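Local coordinates for glycosyl hydrolase, BNR repeat (Ralstonia eutropha, PDB 3B7F), which is a putative glycosyl hydrolase with BNR repeats, a seven-bladed beta-propeller that probably cleaves glycosidic bonds, at residues S308-Y316 / R327-W338. Numbering follows the deposited sequence. Where two conformers were deposited one is given.
Sequences SPGGKPAVY and RQDRGLPTDQAW
Arg327 lies across the ring of Tyr316 and reaches on to Lys312. Arg327 CB sits 3.6 Å from Tyr316 CZ. CG and CD then run past the phenol oxygen. The chain is extended, with CG anti to the backbone N (chi1 -174°), and this carries the guanidinium along 308-316. Arg327 NE forms a salt bridge with Asp329 OD2 at 2.8 Å, meeting it from above the carboxylate plane. Ala314 CB lies over one face of the guanidinium, 3.5 Å from Arg327 CZ. Arg327 NH1 donates to Tyr316 OH at 2.9 Å, in the guanidinium plane. Arg327 NH2 donates to Lys312 O at 3.0 Å, from above that carbonyl's plane. A water joins NH1 to the same carbonyl. Together these bonds fix the rotation of the guanidinium.

On the other face of the sheet from Tyr316 and Arg327 lie the side chains of Val315 and Gln328, an antiparallel hydrogen-bonded pair. They belong to the hairpin of 315-318 and 326-328, the two last strands of a four-stranded propeller blade. Gln328 NE2 donates to Glu371 O, a backbone carbonyl, and to Glu373 OE2, both in the loop between the last two strands of the next blade.

Beyond the paired strands the two segments stay in contact. Ala337 N donates to Gly311 O at 3.0 Å. Gly311 CA lies over the six-membered ring of Trp338, 3.5 Å from its centroid. Trp338 NE1 donates to Gln336 OE1, in the indole plane.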
loop_
_atom_site.group_PDB
_atom_site.type_symbol
_atom_site.label_atom_id
_atom_site.label_comp_id
_atom_site.label_asym_id
_atom_site.label_seq_id
_atom_site.Cartn_x
_atom_site.Cartn_y
_atom_site.Cartn_z
ATOM N N SER A 308 14.921 5.776 -9.393
ATOM C CA SER A 308 14.834 5.788 -10.838
ATOM C C SER A 308 14.473 4.425 -11.371
ATOM O O SER A 308 14.784 3.422 -10.746
ATOM C CB SER A 308 16.162 6.216 -11.448
ATOM O OG SER A 308 16.449 7.543 -11.068
ATOM N N PRO A 309 13.798 4.383 -12.536
ATOM C CA PRO A 309 13.527 3.096 -13.136
ATOM C C PRO A 309 14.773 2.546 -13.822
ATOM O O PRO A 309 15.679 3.324 -14.150
ATOM C CB PRO A 309 12.477 3.434 -14.201
ATOM C CG PRO A 309 12.814 4.822 -14.621
ATOM C CD PRO A 309 13.273 5.495 -13.366
ATOM N N GLY A 310 14.791 1.223 -14.023
ATOM C CA GLY A 310 15.789 0.517 -14.815
ATOM C C GLY A 310 15.108 0.211 -16.144
ATOM O O GLY A 310 13.895 0.376 -16.292
ATOM N N GLY A 311 15.875 -0.195 -17.131
ATOM C CA GLY A 311 15.320 -0.454 -18.447
ATOM C C GLY A 311 14.785 -1.837 -18.679
ATOM O O GLY A 311 14.261 -2.088 -19.737
ATOM N N LYS A 312 14.928 -2.732 -17.704
ATOM C CA LYS A 312 14.542 -4.145 -17.842
ATOM C C LYS A 312 13.591 -4.518 -16.739
ATOM O O LYS A 312 14.017 -5.109 -15.745
ATOM C CB LYS A 312 15.796 -5.015 -17.830
ATOM C CG LYS A 312 16.694 -4.714 -19.033
ATOM C CD LYS A 312 17.874 -5.630 -19.130
ATOM C CE LYS A 312 18.697 -5.302 -20.387
ATOM N NZ LYS A 312 19.991 -6.083 -20.465
ATOM N N PRO A 313 12.280 -4.222 -16.927
ATOM C CA PRO A 313 11.328 -4.413 -15.818
ATOM C C PRO A 313 11.116 -5.853 -15.393
ATOM O O PRO A 313 11.132 -6.765 -16.223
ATOM C CB PRO A 313 10.033 -3.825 -16.371
ATOM C CG PRO A 313 10.156 -3.921 -17.851
ATOM C CD PRO A 313 11.599 -3.728 -18.145
ATOM N N ALA A 314 10.935 -6.042 -14.096
ATOM C CA ALA A 314 10.701 -7.351 -13.548
ATOM C C ALA A 314 10.145 -7.232 -12.148
ATOM O O ALA A 314 10.451 -6.300 -11.411
ATOM C CB ALA A 314 12.025 -8.217 -13.544
ATOM N N VAL A 315 9.322 -8.208 -11.807
ATOM C CA VAL A 315 8.848 -8.434 -10.465
ATOM C C VAL A 315 9.822 -9.490 -9.935
ATOM O O VAL A 315 10.349 -10.301 -10.717
ATOM C CB VAL A 315 7.381 -8.992 -10.472
ATOM C CG1 VAL A 315 7.011 -9.671 -9.165
ATOM C CG2 VAL A 315 6.391 -7.916 -10.852
ATOM N N TYR A 316 10.095 -9.491 -8.630
ATOM C CA TYR A 316 10.890 -10.578 -8.037
ATOM C C TYR A 316 10.011 -11.236 -7.022
ATOM O O TYR A 316 9.312 -10.556 -6.286
ATOM C CB TYR A 316 12.230 -10.116 -7.419
ATOM C CG TYR A 316 13.354 -10.065 -8.428
ATOM C CD1 TYR A 316 13.381 -9.078 -9.404
ATOM C CD2 TYR A 316 14.365 -11.028 -8.438
ATOM C CE1 TYR A 316 14.351 -9.023 -10.347
ATOM C CE2 TYR A 316 15.352 -10.975 -9.380
ATOM C CZ TYR A 316 15.354 -9.954 -10.323
ATOM O OH TYR A 316 16.340 -9.873 -11.274
ATOM N N ARG A 327 13.584 -13.962 -10.537
ATOM C CA ARG A 327 13.146 -12.915 -11.441
ATOM C C ARG A 327 11.933 -13.410 -12.186
ATOM O O ARG A 327 11.940 -14.540 -12.673
ATOM C CB ARG A 327 14.253 -12.604 -12.460
ATOM C CG ARG A 327 13.967 -11.411 -13.391
ATOM C CD ARG A 327 15.169 -11.258 -14.304
ATOM N NE ARG A 327 15.018 -10.149 -15.229
ATOM C CZ ARG A 327 15.163 -8.864 -14.912
ATOM N NH1 ARG A 327 15.511 -8.462 -13.692
ATOM N NH2 ARG A 327 14.986 -7.975 -15.847
ATOM N N GLN A 328 10.921 -12.558 -12.281
ATOM C CA GLN A 328 9.728 -12.841 -13.001
ATOM C C GLN A 328 9.486 -11.733 -14.014
ATOM O O GLN A 328 9.028 -10.668 -13.661
ATOM C CB GLN A 328 8.564 -12.914 -12.052
ATOM C CG GLN A 328 8.627 -14.046 -11.070
ATOM C CD GLN A 328 7.347 -14.153 -10.238
ATOM O OE1 GLN A 328 6.792 -13.139 -9.802
ATOM N NE2 GLN A 328 6.853 -15.390 -10.051
ATOM N N ASP A 329 9.781 -12.018 -15.278
ATOM C CA ASP A 329 9.649 -11.066 -16.389
ATOM C C ASP A 329 9.060 -11.638 -17.682
ATOM O O ASP A 329 9.156 -10.957 -18.701
ATOM C CB ASP A 329 11.019 -10.419 -16.704
ATOM C CG ASP A 329 12.061 -11.427 -17.152
ATOM O OD1 ASP A 329 11.717 -12.584 -17.410
ATOM O OD2 ASP A 329 13.251 -11.080 -17.201
ATOM N N ARG A 330 8.448 -12.831 -17.676
ATOM C CA ARG A 330 7.868 -13.374 -18.918
ATOM C C ARG A 330 6.620 -12.596 -19.291
ATOM O O ARG A 330 5.711 -12.460 -18.453
ATOM C CB ARG A 330 7.471 -14.819 -18.800
ATOM C CG ARG A 330 8.580 -15.740 -18.583
ATOM C CD ARG A 330 8.054 -17.153 -18.578
ATOM N NE ARG A 330 9.064 -18.038 -18.027
ATOM C CZ ARG A 330 10.000 -18.693 -18.707
ATOM N NH1 ARG A 330 10.097 -18.640 -20.033
ATOM N NH2 ARG A 330 10.841 -19.449 -18.014
ATOM N N GLY A 331 6.595 -12.117 -20.533
ATOM C CA GLY A 331 5.540 -11.270 -21.033
ATOM C C GLY A 331 5.837 -9.768 -20.950
ATOM O O GLY A 331 5.177 -8.989 -21.624
ATOM N N LEU A 332 6.820 -9.361 -20.139
ATOM C CA LEU A 332 7.150 -7.964 -19.979
ATOM C C LEU A 332 8.132 -7.505 -21.053
ATOM O O LEU A 332 8.892 -8.341 -21.611
ATOM C CB LEU A 332 7.749 -7.705 -18.604
ATOM C CG LEU A 332 6.918 -8.044 -17.379
ATOM C CD1 LEU A 332 7.778 -7.725 -16.131
ATOM C CD2 LEU A 332 5.534 -7.275 -17.376
ATOM N N PRO A 333 8.131 -6.183 -21.352
ATOM C CA PRO A 333 9.091 -5.643 -22.298
ATOM C C PRO A 333 10.483 -6.038 -21.839
ATOM O O PRO A 333 10.819 -5.876 -20.649
ATOM C CB PRO A 333 8.900 -4.146 -22.172
ATOM C CG PRO A 333 7.534 -3.994 -21.718
ATOM C CD PRO A 333 7.281 -5.109 -20.804
ATOM N N THR A 334 11.255 -6.553 -22.782
ATOM C CA THR A 334 12.571 -7.094 -22.470
ATOM C C THR A 334 13.634 -6.003 -22.203
ATOM O O THR A 334 14.481 -6.192 -21.340
ATOM C CB THR A 334 13.012 -8.113 -23.557
ATOM O OG1 THR A 334 14.038 -8.959 -23.031
ATOM C CG2 THR A 334 13.490 -7.409 -24.845
ATOM N N ASP A 335 13.592 -4.869 -22.902
ATOM C CA ASP A 335 14.572 -3.790 -22.660
ATOM C C ASP A 335 14.082 -2.433 -23.153
ATOM O O ASP A 335 13.039 -2.365 -23.767
ATOM C CB ASP A 335 15.984 -4.159 -23.193
ATOM C CG ASP A 335 15.956 -4.732 -24.590
ATOM O OD1 ASP A 335 15.246 -4.169 -25.445
ATOM O OD2 ASP A 335 16.658 -5.747 -24.820
ATOM N N GLN A 336 14.831 -1.371 -22.839
ATOM C CA GLN A 336 14.442 0.034 -23.092
ATOM C C GLN A 336 12.973 0.280 -22.659
ATOM O O GLN A 336 12.179 0.853 -23.394
ATOM C CB GLN A 336 14.757 0.470 -24.538
ATOM C CG GLN A 336 16.295 0.793 -24.849
ATOM C CD GLN A 336 16.806 2.157 -24.265
ATOM O OE1 GLN A 336 16.061 2.931 -23.628
ATOM N NE2 GLN A 336 18.085 2.436 -24.491
ATOM N N ALA A 337 12.641 -0.205 -21.464
ATOM C CA ALA A 337 11.319 -0.085 -20.856
ATOM C C ALA A 337 11.507 0.397 -19.406
ATOM O O ALA A 337 11.846 -0.387 -18.503
ATOM C CB ALA A 337 10.610 -1.378 -20.923
ATOM N N TRP A 338 11.283 1.697 -19.208
ATOM C CA TRP A 338 11.590 2.395 -17.965
ATOM C C TRP A 338 10.319 2.584 -17.175
ATOM O O TRP A 338 9.719 3.662 -17.136
ATOM C CB TRP A 338 12.318 3.707 -18.262
ATOM C CG TRP A 338 13.441 3.466 -19.168
ATOM C CD1 TRP A 338 13.388 3.420 -20.530
ATOM C CD2 TRP A 338 14.781 3.218 -18.817
ATOM N NE1 TRP A 338 14.595 3.150 -21.040
ATOM C CE2 TRP A 338 15.480 2.995 -20.009
ATOM C CE3 TRP A 338 15.463 3.154 -17.609
ATOM C CZ2 TRP A 338 16.830 2.705 -20.031
ATOM C CZ3 TRP A 338 16.804 2.879 -17.626
ATOM C CH2 TRP A 338 17.483 2.663 -18.827
HETATM O O HOH W 1 16.602 -5.623 -13.885
HETATM O O HOH W 2 11.976 -7.207 -18.724
#